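Local coordinates for protein terminal oxygenase component of carbazole 1,9a-dioxygenase (Sphingomonas, PDB 3GKQ) that probably dihydroxylates carbazole at its angular position, passing electrons from a Rieske [2Fe-2S] cluster to a mononuclear nonheme iron, at residues D160-W174 and E292-V305. Numbering follows the deposited sequence.
With FE2 (Fe (II) ion), chain I.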
ATOM      1  N   ASP A 160      17.590  44.462  -5.918  1.00 42.62           N
ATOM      2  CA  ASP A 160      16.374  45.184  -5.554  1.00 43.89           C
ATOM      3  C   ASP A 160      15.080  44.377  -5.615  1.00 43.68           C
ATOM      4  O   ASP A 160      13.987  44.941  -5.491  1.00 42.66           O
ATOM      5  CB  ASP A 160      16.238  46.420  -6.447  1.00 47.65           C
ATOM      6  CG  ASP A 160      16.023  46.061  -7.906  1.00 52.61           C
ATOM      7  OD1 ASP A 160      16.648  45.087  -8.379  1.00 56.25           O
ATOM      8  OD2 ASP A 160      15.239  46.759  -8.585  1.00 54.00           O
ATOM      9  N   LEU A 161      15.193  43.063  -5.787  1.00 41.86           N
ATOM     10  CA  LEU A 161      14.008  42.218  -5.876  1.00 40.49           C
ATOM     11  C   LEU A 161      13.604  41.659  -4.513  1.00 39.58           C
ATOM     12  O   LEU A 161      14.310  40.832  -3.934  1.00 40.33           O
ATOM     13  CB  LEU A 161      14.270  41.067  -6.857  1.00 40.75           C
ATOM     14  CG  LEU A 161      13.139  40.438  -7.688  1.00 41.38           C
ATOM     15  CD1 LEU A 161      13.079  38.950  -7.401  1.00 40.31           C
ATOM     16  CD2 LEU A 161      11.802  41.101  -7.403  1.00 39.90           C
ATOM     17  N   ALA A 162      12.473  42.125  -3.996  1.00 38.21           N
ATOM     18  CA  ALA A 162      11.967  41.642  -2.715  1.00 37.62           C
ATOM     19  C   ALA A 162      11.213  40.356  -3.038  1.00 37.98           C
ATOM     20  O   ALA A 162      10.382  40.341  -3.945  1.00 37.48           O
ATOM     21  CB  ALA A 162      11.026  42.660  -2.097  1.00 37.47           C
ATOM     22  N   VAL A 163      11.497  39.289  -2.297  1.00 37.84           N
ATOM     23  CA  VAL A 163      10.865  38.001  -2.550  1.00 35.92           C
ATOM     24  C   VAL A 163      10.224  37.344  -1.334  1.00 35.54           C
ATOM     25  O   VAL A 163      10.777  37.370  -0.235  1.00 35.83           O
ATOM     26  CB  VAL A 163      11.893  37.010  -3.153  1.00 36.52           C
ATOM     27  CG1 VAL A 163      11.246  35.650  -3.386  1.00 36.17           C
ATOM     28  CG2 VAL A 163      12.439  37.563  -4.455  1.00 35.31           C
ATOM     29  N   HIS A 164       9.050  36.758  -1.554  1.00 34.31           N
ATOM     30  CA  HIS A 164       8.304  36.045  -0.521  1.00 34.69           C
ATOM     31  C   HIS A 164       7.655  34.846  -1.202  1.00 33.64           C
ATOM     32  O   HIS A 164       7.427  34.869  -2.410  1.00 32.88           O
ATOM     33  CB  HIS A 164       7.221  36.941   0.087  1.00 37.33           C
ATOM     34  CG  HIS A 164       7.762  38.140   0.796  1.00 39.77           C
ATOM     35  ND1 HIS A 164       8.549  38.043   1.924  1.00 41.40           N
ATOM     36  CD2 HIS A 164       7.661  39.460   0.519  1.00 39.89           C
ATOM     37  CE1 HIS A 164       8.908  39.254   2.311  1.00 41.78           C
ATOM     38  NE2 HIS A 164       8.384  40.131   1.476  1.00 42.28           N
ATOM     39  N   GLY A 165       7.360  33.801  -0.440  1.00 33.52           N
ATOM     40  CA  GLY A 165       6.747  32.635  -1.043  1.00 33.42           C
ATOM     41  C   GLY A 165       6.244  31.599  -0.064  1.00 33.54           C
ATOM     42  O   GLY A 165       6.268  31.806   1.149  1.00 34.46           O
ATOM     43  N   GLN A 166       5.777  30.481  -0.609  1.00 32.01           N
ATOM     44  CA  GLN A 166       5.261  29.373   0.182  1.00 31.18           C
ATOM     45  C   GLN A 166       5.483  28.083  -0.602  1.00 30.35           C
ATOM     46  O   GLN A 166       5.710  28.113  -1.814  1.00 30.33           O
ATOM     47  CB  GLN A 166       3.759  29.547   0.448  1.00 29.38           C
ATOM     48  CG  GLN A 166       2.903  29.639  -0.818  1.00 29.75           C
ATOM     49  CD  GLN A 166       1.405  29.574  -0.531  1.00 30.94           C
ATOM     50  OE1 GLN A 166       0.947  29.972   0.538  1.00 32.63           O
ATOM     51  NE2 GLN A 166       0.636  29.085  -1.499  1.00 29.33           N
ATOM     52  N   HIS A 167       5.421  26.950   0.088  1.00 29.97           N
ATOM     53  CA  HIS A 167       5.590  25.667  -0.578  1.00 30.98           C
ATOM     54  C   HIS A 167       4.616  24.634  -0.033  1.00 31.81           C
ATOM     55  O   HIS A 167       4.082  24.786   1.067  1.00 31.47           O
ATOM     56  CB  HIS A 167       7.041  25.173  -0.454  1.00 30.21           C
ATOM     57  CG  HIS A 167       7.546  25.086   0.953  1.00 31.32           C
ATOM     58  ND1 HIS A 167       7.108  24.134   1.851  1.00 31.88           N
ATOM     59  CD2 HIS A 167       8.479  25.819   1.609  1.00 31.09           C
ATOM     60  CE1 HIS A 167       7.750  24.284   2.997  1.00 30.05           C
ATOM     61  NE2 HIS A 167       8.587  25.299   2.875  1.00 30.46           N
ATOM     62  N   ARG A 168       4.369  23.597  -0.828  1.00 31.48           N
ATOM     63  CA  ARG A 168       3.462  22.522  -0.446  1.00 31.48           C
ATOM     64  C   ARG A 168       3.931  21.265  -1.163  1.00 30.45           C
ATOM     65  O   ARG A 168       4.548  21.345  -2.227  1.00 27.88           O
ATOM     66  CB  ARG A 168       2.026  22.842  -0.884  1.00 30.92           C
ATOM     67  CG  ARG A 168       1.772  22.630  -2.377  1.00 34.96           C
ATOM     68  CD  ARG A 168       0.367  23.068  -2.807  1.00 38.28           C
ATOM     69  NE  ARG A 168       0.291  24.505  -3.072  1.00 40.79           N
ATOM     70  CZ  ARG A 168      -0.800  25.139  -3.500  1.00 43.58           C
ATOM     71  NH1 ARG A 168      -1.928  24.466  -3.715  1.00 43.84           N
ATOM     72  NH2 ARG A 168      -0.762  26.447  -3.726  1.00 40.25           N
ATOM     73  N   VAL A 169       3.648  20.105  -0.586  1.00 30.66           N
ATOM     74  CA  VAL A 169       4.039  18.865  -1.226  1.00 30.69           C
ATOM     75  C   VAL A 169       2.895  18.469  -2.147  1.00 29.21           C
ATOM     76  O   VAL A 169       1.731  18.524  -1.760  1.00 28.23           O
ATOM     77  CB  VAL A 169       4.296  17.754  -0.190  1.00 33.29           C
ATOM     78  CG1 VAL A 169       5.418  18.173   0.753  1.00 32.09           C
ATOM     79  CG2 VAL A 169       3.037  17.487   0.597  1.00 38.48           C
ATOM     80  N   VAL A 170       3.226  18.102  -3.380  1.00 28.14           N
ATOM     81  CA  VAL A 170       2.217  17.699  -4.349  1.00 28.44           C
ATOM     82  C   VAL A 170       2.373  16.208  -4.657  1.00 29.54           C
ATOM     83  O   VAL A 170       3.493  15.722  -4.841  1.00 28.71           O
ATOM     84  CB  VAL A 170       2.352  18.518  -5.649  1.00 28.60           C
ATOM     85  CG1 VAL A 170       1.353  18.024  -6.694  1.00 28.15           C
ATOM     86  CG2 VAL A 170       2.123  19.994  -5.348  1.00 26.62           C
ATOM     87  N   ASP A 171       1.251  15.493  -4.712  1.00 28.28           N
ATOM     88  CA  ASP A 171       1.269  14.059  -4.986  1.00 30.54           C
ATOM     89  C   ASP A 171       1.448  13.725  -6.460  1.00 27.99           C
ATOM     90  O   ASP A 171       0.590  13.095  -7.074  1.00 28.40           O
ATOM     91  CB  ASP A 171      -0.013  13.394  -4.477  1.00 36.16           C
ATOM     92  CG  ASP A 171      -0.189  13.537  -2.982  1.00 41.92           C
ATOM     93  OD1 ASP A 171       0.789  13.311  -2.236  1.00 44.56           O
ATOM     94  OD2 ASP A 171      -1.313  13.865  -2.549  1.00 47.95           O
ATOM     95  N   ALA A 172       2.565  14.150  -7.029  1.00 25.17           N
ATOM     96  CA  ALA A 172       2.852  13.858  -8.422  1.00 23.19           C
ATOM     97  C   ALA A 172       4.339  14.022  -8.660  1.00 22.82           C
ATOM     98  O   ALA A 172       5.033  14.695  -7.891  1.00 22.47           O
ATOM     99  CB  ALA A 172       2.070  14.803  -9.340  1.00 21.98           C
ATOM    100  N   ASN A 173       4.822  13.388  -9.721  1.00 22.52           N
ATOM    101  CA  ASN A 173       6.219  13.485 -10.099  1.00 22.23           C
ATOM    102  C   ASN A 173       6.499  14.947 -10.433  1.00 23.52           C
ATOM    103  O   ASN A 173       5.613  15.656 -10.927  1.00 23.03           O
ATOM    104  CB  ASN A 173       6.494  12.607 -11.319  1.00 21.58           C
ATOM    105  CG  ASN A 173       7.934  12.677 -11.763  1.00 22.82           C
ATOM    106  OD1 ASN A 173       8.278  13.422 -12.677  1.00 23.62           O
ATOM    107  ND2 ASN A 173       8.792  11.908 -11.099  1.00 23.56           N
ATOM    108  N   TRP A 174       7.723  15.394 -10.172  1.00 22.62           N
ATOM    109  CA  TRP A 174       8.097  16.779 -10.423  1.00 22.60           C
ATOM    110  C   TRP A 174       7.864  17.231 -11.864  1.00 23.58           C
ATOM    111  O   TRP A 174       7.537  18.391 -12.106  1.00 23.38           O
ATOM    112  CB  TRP A 174       9.567  17.011 -10.053  1.00 23.90           C
ATOM    113  CG  TRP A 174      10.537  16.380 -11.006  1.00 23.50           C
ATOM    114  CD1 TRP A 174      10.924  15.069 -11.044  1.00 24.31           C
ATOM    115  CD2 TRP A 174      11.224  17.034 -12.079  1.00 23.70           C
ATOM    116  NE1 TRP A 174      11.809  14.866 -12.075  1.00 24.64           N
ATOM    117  CE2 TRP A 174      12.010  16.054 -12.728  1.00 24.93           C
ATOM    118  CE3 TRP A 174      11.249  18.351 -12.557  1.00 24.15           C
ATOM    119  CZ2 TRP A 174      12.815  16.353 -13.835  1.00 25.96           C
ATOM    120  CZ3 TRP A 174      12.052  18.649 -13.665  1.00 25.60           C
ATOM    121  CH2 TRP A 174      12.823  17.649 -14.288  1.00 23.94           C
ATOM    122  N   GLU A 292      10.020   9.690  -6.284  1.00 23.49           N
ATOM    123  CA  GLU A 292       9.383   9.488  -7.581  1.00 26.06           C
ATOM    124  C   GLU A 292       7.928   9.935  -7.710  1.00 24.99           C
ATOM    125  O   GLU A 292       7.492  10.292  -8.798  1.00 24.82           O
ATOM    126  CB  GLU A 292       9.500   8.017  -8.007  1.00 27.49           C
ATOM    127  CG  GLU A 292      10.932   7.586  -8.334  1.00 33.36           C
ATOM    128  CD  GLU A 292      11.723   7.099  -7.122  1.00 36.80           C
ATOM    129  OE1 GLU A 292      11.371   7.438  -5.967  1.00 34.56           O
ATOM    130  OE2 GLU A 292      12.722   6.375  -7.337  1.00 40.75           O
ATOM    131  N   GLY A 293       7.183   9.924  -6.610  1.00 24.92           N
ATOM    132  CA  GLY A 293       5.782  10.302  -6.690  1.00 26.58           C
ATOM    133  C   GLY A 293       5.378  11.629  -6.078  1.00 26.77           C
ATOM    134  O   GLY A 293       4.189  11.950  -6.048  1.00 26.27           O
ATOM    135  N   HIS A 294       6.344  12.403  -5.591  1.00 26.36           N
ATOM    136  CA  HIS A 294       6.027  13.688  -4.971  1.00 26.03           C
ATOM    137  C   HIS A 294       7.043  14.768  -5.293  1.00 25.97           C
ATOM    138  O   HIS A 294       8.216  14.483  -5.569  1.00 26.47           O
ATOM    139  CB  HIS A 294       5.974  13.563  -3.441  1.00 24.98           C
ATOM    140  CG  HIS A 294       5.185  12.392  -2.949  1.00 28.61           C
ATOM    141  ND1 HIS A 294       5.633  11.094  -3.057  1.00 31.21           N
ATOM    142  CD2 HIS A 294       3.975  12.325  -2.340  1.00 28.38           C
ATOM    143  CE1 HIS A 294       4.734  10.276  -2.536  1.00 31.67           C
ATOM    144  NE2 HIS A 294       3.721  10.999  -2.094  1.00 28.99           N
ATOM    145  N   HIS A 295       6.587  16.014  -5.263  1.00 24.66           N
ATOM    146  CA  HIS A 295       7.487  17.133  -5.465  1.00 25.69           C
ATOM    147  C   HIS A 295       7.080  18.277  -4.559  1.00 25.97           C
ATOM    148  O   HIS A 295       5.933  18.359  -4.103  1.00 26.12           O
ATOM    149  CB  HIS A 295       7.551  17.594  -6.937  1.00 24.65           C
ATOM    150  CG  HIS A 295       6.290  18.211  -7.463  1.00 27.05           C
ATOM    151  ND1 HIS A 295       5.251  17.463  -7.976  1.00 26.81           N
ATOM    152  CD2 HIS A 295       5.936  19.509  -7.631  1.00 28.24           C
ATOM    153  CE1 HIS A 295       4.316  18.271  -8.446  1.00 27.77           C
ATOM    154  NE2 HIS A 295       4.709  19.519  -8.251  1.00 28.84           N
ATOM    155  N   LEU A 296       8.044  19.137  -4.267  1.00 25.95           N
ATOM    156  CA  LEU A 296       7.809  20.296  -3.427  1.00 27.23           C
ATOM    157  C   LEU A 296       7.491  21.441  -4.389  1.00 27.25           C
ATOM    158  O   LEU A 296       8.340  21.855  -5.174  1.00 26.33           O
ATOM    159  CB  LEU A 296       9.069  20.604  -2.613  1.00 28.75           C
ATOM    160  CG  LEU A 296       9.066  21.659  -1.502  1.00 31.29           C
ATOM    161  CD1 LEU A 296       8.957  23.038  -2.108  1.00 37.65           C
ATOM    162  CD2 LEU A 296       7.923  21.385  -0.526  1.00 32.26           C
ATOM    163  N   TYR A 297       6.255  21.919  -4.343  1.00 26.59           N
ATOM    164  CA  TYR A 297       5.825  23.018  -5.200  1.00 27.80           C
ATOM    165  C   TYR A 297       6.096  24.318  -4.443  1.00 28.04           C
ATOM    166  O   TYR A 297       5.409  24.641  -3.476  1.00 28.66           O
ATOM    167  CB  TYR A 297       4.336  22.856  -5.527  1.00 28.13           C
ATOM    168  CG  TYR A 297       3.705  24.004  -6.286  1.00 29.56           C
ATOM    169  CD1 TYR A 297       4.386  24.643  -7.323  1.00 29.85           C
ATOM    170  CD2 TYR A 297       2.405  24.425  -5.993  1.00 29.89           C
ATOM    171  CE1 TYR A 297       3.792  25.669  -8.055  1.00 31.61           C
ATOM    172  CE2 TYR A 297       1.795  25.453  -6.719  1.00 31.44           C
ATOM    173  CZ  TYR A 297       2.496  26.068  -7.750  1.00 32.87           C
ATOM    174  OH  TYR A 297       1.898  27.065  -8.488  1.00 32.85           O
ATOM    175  N   LEU A 298       7.125  25.037  -4.883  1.00 28.96           N
ATOM    176  CA  LEU A 298       7.553  26.291  -4.264  1.00 30.29           C
ATOM    177  C   LEU A 298       7.072  27.467  -5.116  1.00 31.18           C
ATOM    178  O   LEU A 298       7.423  27.567  -6.291  1.00 30.41           O
ATOM    179  CB  LEU A 298       9.080  26.322  -4.185  1.00 30.48           C
ATOM    180  CG  LEU A 298       9.837  26.899  -2.982  1.00 34.90           C
ATOM    181  CD1 LEU A 298      11.088  27.591  -3.506  1.00 32.83           C
ATOM    182  CD2 LEU A 298       8.990  27.877  -2.193  1.00 32.80           C
ATOM    183  N   GLN A 299       6.280  28.353  -4.519  1.00 31.95           N
ATOM    184  CA  GLN A 299       5.746  29.518  -5.225  1.00 32.07           C
ATOM    185  C   GLN A 299       6.338  30.800  -4.661  1.00 32.08           C
ATOM    186  O   GLN A 299       6.084  31.136  -3.509  1.00 33.08           O
ATOM    187  CB  GLN A 299       4.231  29.584  -5.060  1.00 32.69           C
ATOM    188  CG  GLN A 299       3.470  28.421  -5.638  1.00 32.23           C
ATOM    189  CD  GLN A 299       2.038  28.391  -5.158  1.00 32.98           C
ATOM    190  OE1 GLN A 299       1.766  28.063  -4.000  1.00 31.10           O
ATOM    191  NE2 GLN A 299       1.109  28.746  -6.042  1.00 32.14           N
ATOM    192  N   MET A 300       7.113  31.516  -5.471  1.00 31.23           N
ATOM    193  CA  MET A 300       7.723  32.762  -5.021  1.00 32.01           C
ATOM    194  C   MET A 300       7.180  33.947  -5.811  1.00 32.97           C
ATOM    195  O   MET A 300       6.984  33.862  -7.026  1.00 32.90           O
ATOM    196  CB  MET A 300       9.248  32.728  -5.200  1.00 32.07           C
ATOM    197  CG  MET A 300       9.947  31.476  -4.676  1.00 31.17           C
ATOM    198  SD  MET A 300       9.596  31.104  -2.964  1.00 33.75           S
ATOM    199  CE  MET A 300      10.499  32.430  -2.136  1.00 29.35           C
ATOM    200  N   LEU A 301       6.928  35.049  -5.113  1.00 33.88           N
ATOM    201  CA  LEU A 301       6.454  36.271  -5.752  1.00 33.84           C
ATOM    202  C   LEU A 301       7.503  37.342  -5.498  1.00 34.94           C
ATOM    203  O   LEU A 301       7.947  37.539  -4.364  1.00 35.18           O
ATOM    204  CB  LEU A 301       5.104  36.716  -5.178  1.00 32.41           C
ATOM    205  CG  LEU A 301       3.882  35.866  -5.540  1.00 32.49           C
ATOM    206  CD1 LEU A 301       2.629  36.560  -5.045  1.00 32.15           C
ATOM    207  CD2 LEU A 301       3.806  35.663  -7.051  1.00 29.96           C
ATOM    208  N   GLY A 302       7.917  38.020  -6.558  1.00 34.32           N
ATOM    209  CA  GLY A 302       8.919  39.052  -6.403  1.00 35.82           C
ATOM    210  C   GLY A 302       8.440  40.409  -6.874  1.00 36.46           C
ATOM    211  O   GLY A 302       7.605  40.507  -7.776  1.00 35.80           O
ATOM    212  N   ARG A 303       8.965  41.456  -6.247  1.00 38.45           N
ATOM    213  CA  ARG A 303       8.621  42.826  -6.611  1.00 41.08           C
ATOM    214  C   ARG A 303       9.838  43.715  -6.443  1.00 41.77           C
ATOM    215  O   ARG A 303      10.489  43.702  -5.396  1.00 41.96           O
ATOM    216  CB  ARG A 303       7.484  43.367  -5.740  1.00 40.86           C
ATOM    217  CG  ARG A 303       7.252  44.870  -5.930  1.00 43.76           C
ATOM    218  CD  ARG A 303       6.112  45.392  -5.072  1.00 44.48           C
ATOM    219  NE  ARG A 303       4.812  44.997  -5.604  1.00 47.75           N
ATOM    220  CZ  ARG A 303       3.661  45.143  -4.954  1.00 49.44           C
ATOM    221  NH1 ARG A 303       3.643  45.677  -3.737  1.00 49.39           N
ATOM    222  NH2 ARG A 303       2.526  44.754  -5.523  1.00 49.04           N
ATOM    223  N   ARG A 304      10.146  44.477  -7.485  1.00 43.47           N
ATOM    224  CA  ARG A 304      11.276  45.395  -7.454  1.00 46.05           C
ATOM    225  C   ARG A 304      10.970  46.465  -6.405  1.00 46.19           C
ATOM    226  O   ARG A 304       9.928  47.118  -6.466  1.00 46.14           O
ATOM    227  CB  ARG A 304      11.460  46.033  -8.834  1.00 47.58           C
ATOM    228  CG  ARG A 304      12.474  47.155  -8.869  1.00 51.44           C
ATOM    229  CD  ARG A 304      12.685  47.682 -10.282  1.00 53.90           C
ATOM    230  NE  ARG A 304      13.623  48.802 -10.293  1.00 56.54           N
ATOM    231  CZ  ARG A 304      14.090  49.378 -11.397  1.00 57.67           C
ATOM    232  NH1 ARG A 304      13.708  48.939 -12.590  1.00 57.60           N
ATOM    233  NH2 ARG A 304      14.945  50.393 -11.309  1.00 57.96           N
ATOM    234  N   VAL A 305      11.867  46.630  -5.438  1.00 47.41           N
ATOM    235  CA  VAL A 305      11.669  47.608  -4.369  1.00 48.47           C
ATOM    236  C   VAL A 305      12.843  48.584  -4.238  1.00 49.41           C
ATOM    237  O   VAL A 305      13.998  48.216  -4.457  1.00 49.34           O
ATOM    238  CB  VAL A 305      11.444  46.889  -3.016  1.00 47.78           C
ATOM    239  CG1 VAL A 305      11.481  47.883  -1.875  1.00 49.68           C
ATOM    240  CG2 VAL A 305      10.099  46.183  -3.030  1.00 47.78           C
TER
HETATM  241 FE   FE2 I 503       1.662  10.532  -1.185  1.00 35.80          FE
HETATM  242  O   HOH W   1       2.826  25.895  -2.797  1.00 26.56           O
HETATM  243  O   HOH W   2       9.238  13.908  -8.130  1.00 22.83           O
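Asp160 opens the pairing by taking the backbone N-H of Val305 on its carbonyl O, and from there strands 161-170 and 294-304 run antiparallel at one edge of the chain's catalytic-domain sheet, the first and last of its strands in sequence; the domain's family belongs to the Bet v 1-like group. Val163 lays CG1 against Met300 CE (3.5 Å), the side chains crossing at about a right angle. At Gly165, Met300 SD rests over CA at 3.8 Å.

The polar centre follows, on the face that helices 308-328 and 332-346 cover. Gln166 NE2 gives Gln299 OE1 a nearly straight bond of 2.9 Å. On the other face, His167 CB packs on Leu296 CD1. Arg168 NH2 reaches Gln299 OE1 at 3.0 Å from the opposite face of that amide to Gln166; a water joining Arg168 NE, Tyr297 O and Gln299 OE1 is the oxygen's third donor. The bend at chi3 (83°) turns the Arg168 guanidinium alongside the Tyr297 ring, while NH1 forms a salt bridge with Asp332.

Val170 sets CB over one face of the His295 imidazole, a CH-pi contact 3.7 Å from the centroid. Asp171 centres an inverse gamma turn and belongs to the site of a second Fe(II), distinct from that held by His186, His190 and Asp334: His294 NE2 binds it at 2.3 Å, Asp171 OD1 stands 3.1 Å from it, and Asp291 OD1 hydrogen-bonds His294 ND1, helping orient the ring. Ala172 O receives His295 ND1 in the imidazole plane, fixing that ring's rotation. Asn173, N-cap of helix 174-181, takes Arg175 NE on OD1 and sends ND2 to Glu292 O at 3.1 Å, with that oxygen in its amide plane.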